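Local coordinates for hypothetical protein BACOVA_04980 (Bacteroides ovatus, PDB 3UFI) that is probably a fimbrial subunit of a cell-surface pilus and is thought to take part in cell adhesion, at residues 133-138 / 224-229; 29-34 / 280-285; 254-257 / 261-264; 36-41 / 74-79; 47-52 / 139-144. All coordinates share one frame; numbering follows the deposited sequence.

Contact 1: residues 133-138 / 224-229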
# COMPACT_ATOMS: atom_id res chain seq x y z
N PRO A 133 1.07 6.52 -3.72
CA PRO A 133 1.06 5.16 -4.31
C PRO A 133 2.41 4.41 -4.22
O PRO A 133 2.41 3.18 -4.26
CB PRO A 133 0.69 5.42 -5.78
CG PRO A 133 -0.08 6.71 -5.76
CD PRO A 133 0.72 7.52 -4.76
N GLN A 134 3.55 5.12 -4.06
CA GLN A 134 4.86 4.46 -3.97
C GLN A 134 5.13 3.83 -2.58
O GLN A 134 6.08 3.05 -2.44
CB GLN A 134 6.02 5.42 -4.37
CG GLN A 134 5.81 6.18 -5.69
CD GLN A 134 5.24 5.35 -6.82
OE1 GLN A 134 5.71 4.25 -7.14
NE2 GLN A 134 4.21 5.89 -7.47
N ILE A 135 4.31 4.13 -1.58
CA ILE A 135 4.47 3.50 -0.27
C ILE A 135 3.24 2.62 0.04
O ILE A 135 3.16 2.06 1.13
CB ILE A 135 4.76 4.52 0.87
CG1 ILE A 135 3.68 5.64 0.94
CG2 ILE A 135 6.19 5.07 0.72
CD1 ILE A 135 3.54 6.36 2.31
N ASP A 136 2.31 2.51 -0.91
CA ASP A 136 1.10 1.70 -0.75
C ASP A 136 1.38 0.27 -1.20
O ASP A 136 0.91 -0.16 -2.25
CB ASP A 136 -0.06 2.32 -1.53
CG ASP A 136 -1.45 1.77 -1.21
OD1 ASP A 136 -1.58 0.97 -0.23
OD2 ASP A 136 -2.40 2.16 -1.91
N PHE A 137 2.15 -0.46 -0.38
CA PHE A 137 2.60 -1.82 -0.66
C PHE A 137 1.46 -2.82 -0.65
O PHE A 137 0.66 -2.87 0.30
CB PHE A 137 3.70 -2.25 0.30
CG PHE A 137 4.96 -1.43 0.18
CD1 PHE A 137 5.86 -1.67 -0.86
CD2 PHE A 137 5.30 -0.48 1.14
CE1 PHE A 137 7.05 -0.95 -0.97
CE2 PHE A 137 6.50 0.23 1.04
CZ PHE A 137 7.36 0.00 -0.01
N LEU A 138 1.37 -3.58 -1.76
CA LEU A 138 0.36 -4.61 -1.99
C LEU A 138 1.03 -5.94 -2.10
O LEU A 138 2.15 -6.01 -2.57
CB LEU A 138 -0.45 -4.35 -3.29
CG LEU A 138 -1.01 -2.95 -3.56
CD1 LEU A 138 -1.79 -2.94 -4.85
CD2 LEU A 138 -1.92 -2.50 -2.45
N SER A 224 -4.82 11.87 4.73
CA SER A 224 -4.59 10.44 4.95
C SER A 224 -3.10 10.19 5.02
O SER A 224 -2.33 10.80 4.29
CB SER A 224 -5.26 9.60 3.88
OG SER A 224 -4.44 9.45 2.73
N ILE A 225 -2.69 9.35 5.97
CA ILE A 225 -1.29 9.03 6.16
C ILE A 225 -1.12 7.53 6.06
O ILE A 225 -1.65 6.79 6.89
CB ILE A 225 -0.73 9.58 7.53
CG1 ILE A 225 -0.97 11.08 7.70
CG2 ILE A 225 0.75 9.25 7.72
CD1 ILE A 225 -1.90 11.42 8.78
N ILE A 226 -0.36 7.07 5.06
CA ILE A 226 -0.00 5.65 4.95
C ILE A 226 1.28 5.45 5.78
O ILE A 226 2.25 6.19 5.61
CB ILE A 226 0.13 5.16 3.48
CG1 ILE A 226 -1.25 5.10 2.80
CG2 ILE A 226 0.84 3.78 3.42
CD1 ILE A 226 -1.22 4.62 1.31
N LEU A 227 1.27 4.47 6.68
CA LEU A 227 2.38 4.15 7.59
C LEU A 227 2.64 2.67 7.61
O LEU A 227 1.76 1.90 7.23
CB LEU A 227 1.98 4.54 9.05
CG LEU A 227 1.87 6.00 9.44
CD1 LEU A 227 1.35 6.10 10.84
CD2 LEU A 227 3.22 6.70 9.37
N PHE A 228 3.76 2.26 8.21
CA PHE A 228 3.99 0.86 8.46
C PHE A 228 3.12 0.43 9.64
O PHE A 228 2.98 1.20 10.60
CB PHE A 228 5.48 0.54 8.71
CG PHE A 228 6.28 0.53 7.43
CD1 PHE A 228 6.26 -0.58 6.59
CD2 PHE A 228 7.09 1.61 7.08
CE1 PHE A 228 6.98 -0.58 5.39
CE2 PHE A 228 7.82 1.60 5.89
CZ PHE A 228 7.77 0.50 5.06
N PRO A 229 2.49 -0.76 9.56
CA PRO A 229 1.67 -1.24 10.69
C PRO A 229 2.46 -1.23 12.00
O PRO A 229 3.63 -1.60 12.02
CB PRO A 229 1.29 -2.67 10.25
CG PRO A 229 1.30 -2.60 8.77
CD PRO A 229 2.51 -1.76 8.46

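Contact 2: residues 29-34 / 280-285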
# COMPACT_ATOMS: atom_id res chain seq x y z
N GLN A 29 -20.12 1.20 -1.20
CA GLN A 29 -19.88 1.18 0.26
C GLN A 29 -19.67 -0.25 0.77
O GLN A 29 -20.29 -0.69 1.75
CB GLN A 29 -21.02 1.90 1.02
CG GLN A 29 -21.01 3.41 0.85
CD GLN A 29 -22.17 4.06 1.56
OE1 GLN A 29 -22.21 4.13 2.80
NE2 GLN A 29 -23.13 4.55 0.80
N GLU A 30 -18.79 -0.98 0.09
CA GLU A 30 -18.47 -2.38 0.38
C GLU A 30 -17.02 -2.72 0.04
O GLU A 30 -16.49 -2.21 -0.96
CB GLU A 30 -19.42 -3.29 -0.44
CG GLU A 30 -19.47 -4.75 0.01
CD GLU A 30 -19.71 -4.95 1.50
OE1 GLU A 30 -18.72 -5.00 2.27
OE2 GLU A 30 -20.90 -5.04 1.89
N THR A 31 -16.40 -3.60 0.84
CA THR A 31 -15.06 -4.10 0.57
C THR A 31 -15.17 -5.18 -0.51
O THR A 31 -15.86 -6.18 -0.33
CB THR A 31 -14.38 -4.62 1.84
OG1 THR A 31 -14.52 -3.62 2.85
CG2 THR A 31 -12.92 -4.95 1.61
N ARG A 32 -14.51 -4.93 -1.65
CA ARG A 32 -14.57 -5.81 -2.81
C ARG A 32 -13.20 -6.06 -3.42
O ARG A 32 -12.28 -5.26 -3.21
CB ARG A 32 -15.45 -5.15 -3.90
CG ARG A 32 -16.90 -4.83 -3.48
CD ARG A 32 -17.67 -4.22 -4.63
NE ARG A 32 -17.74 -5.13 -5.76
CZ ARG A 32 -18.65 -6.08 -5.93
NH1 ARG A 32 -19.64 -6.22 -5.05
NH2 ARG A 32 -18.59 -6.89 -6.98
N ALA A 33 -13.09 -7.15 -4.21
CA ALA A 33 -11.92 -7.42 -5.05
C ALA A 33 -12.21 -6.62 -6.29
O ALA A 33 -13.27 -6.81 -6.90
CB ALA A 33 -11.78 -8.92 -5.33
N VAL A 34 -11.35 -5.67 -6.63
CA VAL A 34 -11.62 -4.81 -7.77
C VAL A 34 -10.36 -4.68 -8.65
O VAL A 34 -9.25 -4.44 -8.16
CB VAL A 34 -12.25 -3.45 -7.35
CG1 VAL A 34 -11.27 -2.56 -6.56
CG2 VAL A 34 -12.85 -2.72 -8.54
N ILE A 280 -13.00 1.72 13.27
CA ILE A 280 -11.99 1.14 12.38
C ILE A 280 -12.68 0.79 11.04
O ILE A 280 -13.81 0.31 11.02
CB ILE A 280 -11.31 -0.10 13.03
CG1 ILE A 280 -10.63 0.27 14.38
CG2 ILE A 280 -10.34 -0.81 12.05
CD1 ILE A 280 -10.24 -0.96 15.31
N GLU A 281 -12.00 1.05 9.94
CA GLU A 281 -12.52 0.79 8.60
C GLU A 281 -11.65 -0.19 7.84
O GLU A 281 -10.50 -0.46 8.24
CB GLU A 281 -12.60 2.11 7.83
CG GLU A 281 -13.55 3.13 8.43
CD GLU A 281 -15.02 3.04 8.01
OE1 GLU A 281 -15.50 1.93 7.70
OE2 GLU A 281 -15.69 4.10 8.03
N ASP A 282 -12.17 -0.68 6.70
CA ASP A 282 -11.37 -1.45 5.76
C ASP A 282 -10.59 -0.42 4.93
O ASP A 282 -10.59 0.76 5.28
CB ASP A 282 -12.23 -2.40 4.90
CG ASP A 282 -12.85 -3.55 5.65
OD1 ASP A 282 -12.16 -4.14 6.52
OD2 ASP A 282 -14.00 -3.92 5.34
N TRP A 283 -9.93 -0.83 3.85
CA TRP A 283 -9.13 0.10 3.09
C TRP A 283 -9.93 1.11 2.28
O TRP A 283 -10.40 0.84 1.17
CB TRP A 283 -8.14 -0.61 2.20
CG TRP A 283 -7.02 0.30 1.80
CD1 TRP A 283 -6.94 1.06 0.67
CD2 TRP A 283 -5.85 0.61 2.57
NE1 TRP A 283 -5.74 1.72 0.63
CE2 TRP A 283 -5.05 1.46 1.78
CE3 TRP A 283 -5.37 0.19 3.82
CZ2 TRP A 283 -3.79 1.92 2.21
CZ3 TRP A 283 -4.12 0.62 4.23
CH2 TRP A 283 -3.34 1.47 3.43
N ILE A 284 -10.01 2.30 2.86
CA ILE A 284 -10.64 3.50 2.34
C ILE A 284 -9.69 4.18 1.35
O ILE A 284 -8.49 4.36 1.65
CB ILE A 284 -11.01 4.48 3.50
CG1 ILE A 284 -12.09 3.88 4.44
CG2 ILE A 284 -11.43 5.89 2.96
CD1 ILE A 284 -12.60 4.89 5.57
N VAL A 285 -10.24 4.58 0.19
CA VAL A 285 -9.51 5.28 -0.86
C VAL A 285 -10.25 6.59 -1.18
O VAL A 285 -11.48 6.66 -1.03
CB VAL A 285 -9.26 4.44 -2.15
CG1 VAL A 285 -8.37 3.23 -1.86
CG2 VAL A 285 -10.56 4.02 -2.83

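Contact 3: residues 254-257 / 261-264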
# COMPACT_ATOMS: atom_id res chain seq x y z
N GLN A 254 -4.06 3.66 19.36
CA GLN A 254 -4.50 2.28 19.12
C GLN A 254 -3.48 1.54 18.29
O GLN A 254 -2.53 2.13 17.78
CB GLN A 254 -5.89 2.26 18.44
CG GLN A 254 -5.90 2.89 17.04
CD GLN A 254 -7.28 3.19 16.55
OE1 GLN A 254 -8.18 2.35 16.62
NE2 GLN A 254 -7.46 4.39 16.01
N ASN A 255 -3.69 0.24 18.13
CA ASN A 255 -2.89 -0.62 17.30
C ASN A 255 -3.32 -0.44 15.81
O ASN A 255 -4.50 -0.55 15.49
CB ASN A 255 -3.06 -2.07 17.77
CG ASN A 255 -2.21 -3.05 17.02
OD1 ASN A 255 -1.07 -2.79 16.69
ND2 ASN A 255 -2.75 -4.22 16.76
N LEU A 256 -2.36 -0.12 14.92
CA LEU A 256 -2.63 0.11 13.50
C LEU A 256 -2.21 -1.12 12.71
O LEU A 256 -1.02 -1.39 12.55
CB LEU A 256 -1.91 1.36 12.99
CG LEU A 256 -2.05 2.65 13.84
CD1 LEU A 256 -1.14 3.73 13.32
CD2 LEU A 256 -3.50 3.15 13.90
N GLU A 257 -3.21 -1.93 12.31
CA GLU A 257 -2.98 -3.19 11.60
C GLU A 257 -3.02 -3.05 10.10
O GLU A 257 -3.61 -2.10 9.57
CB GLU A 257 -4.00 -4.24 12.02
CG GLU A 257 -3.98 -4.51 13.51
CD GLU A 257 -4.87 -5.67 13.88
OE1 GLU A 257 -6.11 -5.51 13.83
OE2 GLU A 257 -4.33 -6.75 14.17
N ALA A 261 -7.92 1.16 7.84
CA ALA A 261 -7.84 2.61 7.94
C ALA A 261 -8.42 3.02 9.28
O ALA A 261 -9.40 2.42 9.75
CB ALA A 261 -8.56 3.29 6.78
N TYR A 262 -7.75 3.96 9.94
CA TYR A 262 -8.11 4.42 11.29
C TYR A 262 -8.43 5.89 11.25
O TYR A 262 -7.53 6.73 11.35
CB TYR A 262 -7.00 4.09 12.31
CG TYR A 262 -6.74 2.60 12.38
CD1 TYR A 262 -5.91 1.97 11.46
CD2 TYR A 262 -7.40 1.80 13.31
CE1 TYR A 262 -5.72 0.59 11.47
CE2 TYR A 262 -7.20 0.42 13.35
CZ TYR A 262 -6.37 -0.18 12.42
OH TYR A 262 -6.16 -1.54 12.45
N PRO A 263 -9.73 6.22 11.12
CA PRO A 263 -10.11 7.64 11.05
C PRO A 263 -10.19 8.29 12.43
O PRO A 263 -10.50 7.65 13.44
CB PRO A 263 -11.46 7.61 10.32
CG PRO A 263 -11.71 6.14 9.96
CD PRO A 263 -10.90 5.35 10.92
N TYR A 264 -9.83 9.57 12.47
CA TYR A 264 -9.88 10.43 13.65
C TYR A 264 -10.66 11.66 13.30
O TYR A 264 -10.40 12.28 12.25
CB TYR A 264 -8.47 10.82 14.13
CG TYR A 264 -7.73 9.69 14.80
CD1 TYR A 264 -7.05 8.74 14.05
CD2 TYR A 264 -7.72 9.56 16.19
CE1 TYR A 264 -6.36 7.69 14.66
CE2 TYR A 264 -7.04 8.51 16.81
CZ TYR A 264 -6.34 7.59 16.04
OH TYR A 264 -5.68 6.54 16.64
O HOH W 1 -9.94 5.00 14.41
O HOH W 2 -7.42 -3.14 14.25

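Contact 4: residues 36-41 / 74-79. With SO4 (sulfate ion), chain D.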
# COMPACT_ATOMS: atom_id res chain seq x y z
N ALA A 36 -10.44 -2.66 -11.46
CA ALA A 36 -10.55 -1.44 -12.26
C ALA A 36 -10.02 -0.21 -11.51
O ALA A 36 -10.23 0.91 -11.97
CB ALA A 36 -12.01 -1.25 -12.69
N ALA A 37 -9.23 -0.42 -10.43
CA ALA A 37 -8.64 0.64 -9.60
C ALA A 37 -7.09 0.70 -9.71
O ALA A 37 -6.43 1.14 -8.76
CB ALA A 37 -9.02 0.41 -8.14
N TRP A 38 -6.50 0.23 -10.82
CA TRP A 38 -5.06 0.32 -11.04
C TRP A 38 -4.76 1.61 -11.78
O TRP A 38 -5.57 2.01 -12.62
CB TRP A 38 -4.53 -0.88 -11.88
CG TRP A 38 -4.56 -2.22 -11.20
CD1 TRP A 38 -5.50 -3.19 -11.36
CD2 TRP A 38 -3.61 -2.72 -10.26
NE1 TRP A 38 -5.19 -4.28 -10.56
CE2 TRP A 38 -4.01 -4.03 -9.91
CE3 TRP A 38 -2.43 -2.20 -9.69
CZ2 TRP A 38 -3.28 -4.83 -9.02
CZ3 TRP A 38 -1.69 -3.00 -8.82
CH2 TRP A 38 -2.13 -4.29 -8.48
N GLY A 39 -3.59 2.19 -11.55
CA GLY A 39 -3.10 3.32 -12.33
C GLY A 39 -2.59 2.77 -13.65
O GLY A 39 -2.12 1.62 -13.69
N SER A 40 -2.66 3.56 -14.72
CA SER A 40 -2.26 3.16 -16.07
C SER A 40 -0.80 2.63 -16.22
O SER A 40 -0.54 1.83 -17.13
CB SER A 40 -2.46 4.31 -17.04
OG SER A 40 -2.20 3.87 -18.37
N ASP A 41 0.15 3.08 -15.41
CA ASP A 41 1.52 2.60 -15.60
C ASP A 41 1.99 1.76 -14.38
O ASP A 41 3.19 1.62 -14.18
CB ASP A 41 2.44 3.83 -15.82
CG ASP A 41 3.90 3.55 -16.19
OD1 ASP A 41 4.14 2.75 -17.12
OD2 ASP A 41 4.80 4.13 -15.53
N GLY A 74 -7.45 -4.67 -14.92
CA GLY A 74 -6.53 -5.41 -14.06
C GLY A 74 -5.64 -6.34 -14.85
O GLY A 74 -5.09 -7.28 -14.31
N SER A 75 -5.53 -6.11 -16.16
CA SER A 75 -4.75 -6.90 -17.09
C SER A 75 -3.29 -6.41 -17.14
O SER A 75 -3.05 -5.24 -17.43
CB SER A 75 -5.37 -6.85 -18.48
OG SER A 75 -4.48 -7.50 -19.37
N PHE A 76 -2.33 -7.31 -16.88
CA PHE A 76 -0.91 -6.99 -16.86
C PHE A 76 -0.17 -7.61 -18.01
O PHE A 76 -0.50 -8.72 -18.45
CB PHE A 76 -0.27 -7.43 -15.52
CG PHE A 76 -0.71 -6.58 -14.35
CD1 PHE A 76 -1.93 -6.79 -13.73
CD2 PHE A 76 0.11 -5.56 -13.87
CE1 PHE A 76 -2.34 -5.99 -12.66
CE2 PHE A 76 -0.29 -4.76 -12.80
CZ PHE A 76 -1.51 -4.99 -12.18
N ARG A 77 0.84 -6.90 -18.51
CA ARG A 77 1.69 -7.41 -19.59
C ARG A 77 3.11 -7.33 -19.12
O ARG A 77 3.47 -6.36 -18.47
CB ARG A 77 1.48 -6.65 -20.91
CG ARG A 77 0.28 -7.20 -21.67
CD ARG A 77 -0.03 -6.43 -22.93
NE ARG A 77 0.77 -6.85 -24.09
CZ ARG A 77 1.84 -6.21 -24.54
NH1 ARG A 77 2.29 -5.12 -23.92
NH2 ARG A 77 2.49 -6.66 -25.60
N VAL A 78 3.93 -8.33 -19.43
CA VAL A 78 5.33 -8.32 -19.00
C VAL A 78 6.06 -7.08 -19.58
O VAL A 78 5.75 -6.62 -20.68
CB VAL A 78 6.08 -9.65 -19.32
CG1 VAL A 78 6.51 -9.76 -20.78
CG2 VAL A 78 7.27 -9.83 -18.37
N VAL A 79 7.00 -6.54 -18.82
CA VAL A 79 7.80 -5.41 -19.30
C VAL A 79 8.96 -5.97 -20.11
O VAL A 79 9.74 -6.80 -19.62
CB VAL A 79 8.26 -4.45 -18.16
CG1 VAL A 79 9.26 -3.40 -18.68
CG2 VAL A 79 7.04 -3.77 -17.52
S SO4 D . 3.99 -10.04 -24.76
O1 SO4 D . 3.72 -9.36 -23.49
O2 SO4 D . 3.43 -11.39 -24.70
O3 SO4 D . 3.37 -9.30 -25.85
O4 SO4 D . 5.45 -10.10 -24.99

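Contact 5: residues 47-52 / 139-144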
# COMPACT_ATOMS: atom_id res chain seq x y z
N THR A 47 6.87 -13.55 -8.75
CA THR A 47 7.82 -14.59 -8.40
C THR A 47 7.14 -15.97 -8.40
O THR A 47 6.08 -16.13 -7.80
CB THR A 47 8.43 -14.27 -7.01
OG1 THR A 47 9.03 -12.98 -7.05
CG2 THR A 47 9.47 -15.29 -6.56
N VAL A 48 7.81 -16.95 -9.02
CA VAL A 48 7.41 -18.36 -8.99
C VAL A 48 8.04 -18.92 -7.72
O VAL A 48 9.27 -19.04 -7.63
CB VAL A 48 7.79 -19.14 -10.26
CG1 VAL A 48 7.42 -20.62 -10.11
CG2 VAL A 48 7.10 -18.54 -11.48
N GLU A 49 7.21 -19.11 -6.69
CA GLU A 49 7.60 -19.54 -5.35
C GLU A 49 7.90 -21.03 -5.32
O GLU A 49 8.99 -21.43 -4.92
CB GLU A 49 6.51 -19.17 -4.32
CG GLU A 49 6.68 -19.84 -2.97
CD GLU A 49 5.74 -19.43 -1.86
OE1 GLU A 49 5.54 -18.21 -1.67
OE2 GLU A 49 5.26 -20.33 -1.13
N ALA A 50 6.93 -21.83 -5.74
CA ALA A 50 6.99 -23.28 -5.72
C ALA A 50 6.43 -23.88 -6.99
O ALA A 50 5.48 -23.36 -7.57
CB ALA A 50 6.23 -23.83 -4.52
N ASP A 51 7.07 -24.98 -7.40
CA ASP A 51 6.76 -25.89 -8.49
C ASP A 51 6.49 -27.20 -7.77
O ASP A 51 7.41 -27.79 -7.20
CB ASP A 51 7.96 -25.96 -9.47
CG ASP A 51 7.83 -26.88 -10.68
OD1 ASP A 51 7.01 -27.83 -10.63
OD2 ASP A 51 8.56 -26.66 -11.68
N GLU A 52 5.21 -27.61 -7.70
CA GLU A 52 4.79 -28.80 -6.95
C GLU A 52 5.30 -30.12 -7.58
O GLU A 52 5.44 -31.10 -6.85
CB GLU A 52 3.26 -28.83 -6.78
CG GLU A 52 2.78 -28.24 -5.46
CD GLU A 52 3.03 -26.76 -5.22
OE1 GLU A 52 2.42 -25.93 -5.92
OE2 GLU A 52 3.82 -26.44 -4.30
N PHE A 139 0.36 -7.01 -1.66
CA PHE A 139 0.91 -8.35 -1.79
C PHE A 139 -0.18 -9.32 -2.20
O PHE A 139 -1.32 -9.17 -1.78
CB PHE A 139 1.57 -8.82 -0.48
CG PHE A 139 2.03 -10.27 -0.47
CD1 PHE A 139 3.27 -10.62 -1.01
CD2 PHE A 139 1.21 -11.27 0.04
CE1 PHE A 139 3.69 -11.96 -1.01
CE2 PHE A 139 1.63 -12.60 0.05
CZ PHE A 139 2.86 -12.94 -0.48
N ALA A 140 0.18 -10.35 -2.99
CA ALA A 140 -0.74 -11.41 -3.38
C ALA A 140 -0.01 -12.73 -3.46
O ALA A 140 1.18 -12.76 -3.73
CB ALA A 140 -1.38 -11.10 -4.73
N GLN A 141 -0.69 -13.80 -3.17
CA GLN A 141 -0.14 -15.13 -3.35
C GLN A 141 -1.22 -15.98 -3.99
O GLN A 141 -2.36 -16.00 -3.51
CB GLN A 141 0.41 -15.76 -2.07
CG GLN A 141 0.91 -17.18 -2.34
CD GLN A 141 1.49 -17.85 -1.14
OE1 GLN A 141 0.78 -18.48 -0.35
NE2 GLN A 141 2.80 -17.77 -1.02
N ALA A 142 -0.90 -16.60 -5.13
CA ALA A 142 -1.80 -17.48 -5.88
C ALA A 142 -1.30 -18.92 -5.83
O ALA A 142 -0.15 -19.19 -6.17
CB ALA A 142 -1.92 -17.01 -7.33
N THR A 143 -2.15 -19.84 -5.37
CA THR A 143 -1.83 -21.27 -5.31
C THR A 143 -2.61 -21.98 -6.43
O THR A 143 -3.58 -21.42 -6.93
CB THR A 143 -2.14 -21.85 -3.93
OG1 THR A 143 -3.54 -21.67 -3.68
CG2 THR A 143 -1.32 -21.20 -2.82
N GLY A 144 -2.17 -23.16 -6.82
CA GLY A 144 -2.82 -23.95 -7.86
C GLY A 144 -2.73 -23.33 -9.24
O GLY A 144 -3.59 -23.56 -10.08
O HOH W 3 -0.25 -24.72 -5.50

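Contact 1: residues 133-138 / 224-229
OD1 of Asp136 is hydrogen-bonded to ND1 of His157, and the methyl CD1 of Ile226 packs beside it from across the contact, 4.0 Å from OD1. Asp136 sits at the centre of an inverse gamma turn in the loop that leads into strand 138-146, and the turn is closed by a weak bond from Phe137 N to Ile135 O at 3.1 Å. The site lies close to the centre of the fimbrillin-like chain, where this loop meets the one before strand 230-231, and no hydrogen bond crosses between the two segments. Apolar contact does the joining. The side chains of Ile135 and Ile226 run antiparallel alongside one another, with Ile135 CD1 touching Ile226 CB at 3.8 Å. What brings that methyl across is a first torsion of 55°, which sets CG1 of Ile135 between its backbone N and carbonyl carbon. The same CD1 also comes within 3.5 Å of the carbonyl O of Ile226. In return, Ile226 CG2 lies 3.7 Å from Ile135 O. The rest of Ile226 turns to the aspartate, crossing it at about a right angle, so that its CD1 is 3.8 Å from Asp136 CG. This methyl and the ring of Trp283 thus border a partly exposed acid, while the histidine supplies a polar mate and probably holds the carboxylate's rotation. Farther along, Phe137, which also stacks with Phe190, approaches the other segment obliquely: its CE2 stands 4.2 Å from CZ of Phe228.

Contact 2: residues 29-34 / 280-285
A beta hairpin of strands 16-25 and 30-34, whose turn carries a G1 bulge where Gln29 and Glu30 both face Val25, meets the C-terminal segment through one bond between Thr31 and Asp282. OG1 of Thr31 donates to OD2 of Asp282 at 2.6 Å. The hydroxyl reaches the carboxylate on the anti side of OD2, displaced 33° from the carboxylate plane, and the threonine comes in across the aspartate side chain. With a first torsion of -50°, OG1 stands beside the backbone N of Thr31 and opposite its carbonyl carbon, turned to the acid; CG2 keeps farther off, 4.0 Å from OD2 of Asp282. Both side chains also rest on Val24, and Trp283 is backbone-bonded to that same residue, which places 280-285 against strand 16-25. A second acid lies close by: Glu30 folds back so that its OE1 takes the backbone N-H of Thr31 at 3.1 Å. Its OE1 remains 5.7 Å from OD2 of Asp282; the two acids would probably disfavour each other somewhat, an effect that the donors from Thr31 may ease. Replacing Thr31 with a valine removes the hydroxyl, and OD2 of Asp282 would probably be left without this mate and its carboxylate set freer to turn. The arrangement is that of an antiparallel hairpin with a G1 bulge, its second strand tied by a side chain to the chain's C-terminal segment.

Contact 3: residues 254-257 / 261-264
Two hydrogen bonds to tyrosine hydroxyls join Gln254 and Glu257 to the returning chain. NE2 of Gln254 donates to OH of Tyr264 at 2.9 Å, 18° out of its amide plane, with the amide nearly perpendicular to the phenol ring. That hydroxyl is bonded in addition to Pro252 O. The backbone N-H of Glu257 donates to OH of Tyr262 at 3.0 Å and fairly straight, 162° at the hydrogen. A water lying in the plane of the Tyr262 ring touches the same OH at 2.7 Å and donates to OE1 of Glu257, so a backbone amide and a water share one phenol oxygen. Farther in, CD2 of Leu256 sits over one face of Tyr262, 3.9 Å from the ring centroid and displaced toward the rim, a CH-pi contact. OE1 of Gln254 lies 3.4 Å from Tyr262 CD2. Strand 255-256 pairs antiparallel with 230-231 in a small two-stranded sheet, and the chain reverses after it within a few residues. The two segments are therefore joined through side chains: phenol hydroxyls take the side-chain N-H of Gln254 and the backbone N-H of Glu257, leucine and tyrosine form the greasy side, and the backbones pair with other parts of the chain.

Contact 4: residues 36-41 / 74-79
A nearly perfect T-shaped stack joins Phe76 to Trp38: the ring planes meet at 89°, and the phenyl edge points straight at the indole. CZ of Phe76 stands over the centre of the Trp38 ring system, 3.5 Å from CE2 of Trp38, while the centroid of the six-membered ring is 4.8 Å from that of Phe76. The first torsion of Phe76, -71°, sets CG beside its own backbone N and carries the ring toward the tryptophan. At the pyrrole end, CA of Gly74 packs 3.6 Å from CD1 of Trp38. NE1 of Trp38 is occupied by the carbonyl O of Gly19, and Phe155 meets the indole edge-to-face as well. Within the fimbrillin-like fold the tryptophan belongs to the loop between strands 30-34 and 43-51, and Phe76 to strand 75-78 of the mixed sheet, so the stack presses that loop onto the sheet near Ile44 and Ile21. An alanine in place of Trp38 takes away the face that Phe76 meets, and would probably open a gap beside the phenyl edge and leave Gly19 O without its donor. Beyond the stack, the poorly ordered Arg77 turns to a sulfate ion, probably from the crystallisation liquor: NH2 makes a weak bond to sulfate O3 at 2.8 Å, sulfate O1 sits over one guanidinium face, offset toward the rim, and Asn87 ND2 also binds the ion.

Contact 5: residues 47-52 / 139-144
The backbones of Glu49 and Gln141 stay well apart, 9.1 Å between their CA atoms, because strand 95-102 runs between strands 43-51 and 138-146 and pairs with each of them. Both side chains reach over that middle strand. Each leaves its backbone with CG opposite the backbone N, chi1 167° for Glu49 and 177° for Gln141, and each continues extended, so that the two ends converge from the flanking strands. OE1 of Glu49 and NE2 of Gln141 stand 2.9 Å apart, with the carboxylate and amide planes turned 73° against each other. Asn99, on the strand between, is the firm partner of both: its ND2 is hydrogen-bonded to OE1 of Glu49, and its OD1 to NE2 of Gln141. One asparagine amide therefore grips an acid with one end and a glutamine with the other, which probably fixes its own rotation. Here the fimbrillin-like mixed sheet carries a classic beta bulge, in which Glu49 and Ala50 both face Thr97 of strand 95-102. Farther along, a water bridges the two segments: it donates to OE1 of Glu52 at 3.0 Å and accepts from the backbone N of Gly144 at 2.8 Å. Glu52 is poorly ordered, so its half of that bridge is the less certain. Gly144 has a positive phi, a conformation that glycine takes easily, and there strand 138-146 turns a corner toward a different face of the fold.

In the fold
Contact 1 is the buried member, hydrophobic and without cross-segment hydrogen bonds; contacts 2 and 5 lie at the surface and rely on polar side chains, while contacts 3 and 4 are partly buried and mix the two, phenol hydroxyls in one and a ring stack in the other. Contacts 2, 4 and 5 all reach the large mixed sheet, whereas one segment of contact 3 carries a strand of the small two-stranded sheet, on the opposite side of the chain's centre from contact 4. Trp283 of contact 2 packs on Asp136 and Ile226 of contact 1, and Ile280 beside Tyr262 links contacts 2 and 3. Contact 1 thus lies between these neighbourhoods, with Leu138 also touching Trp38 of contact 4.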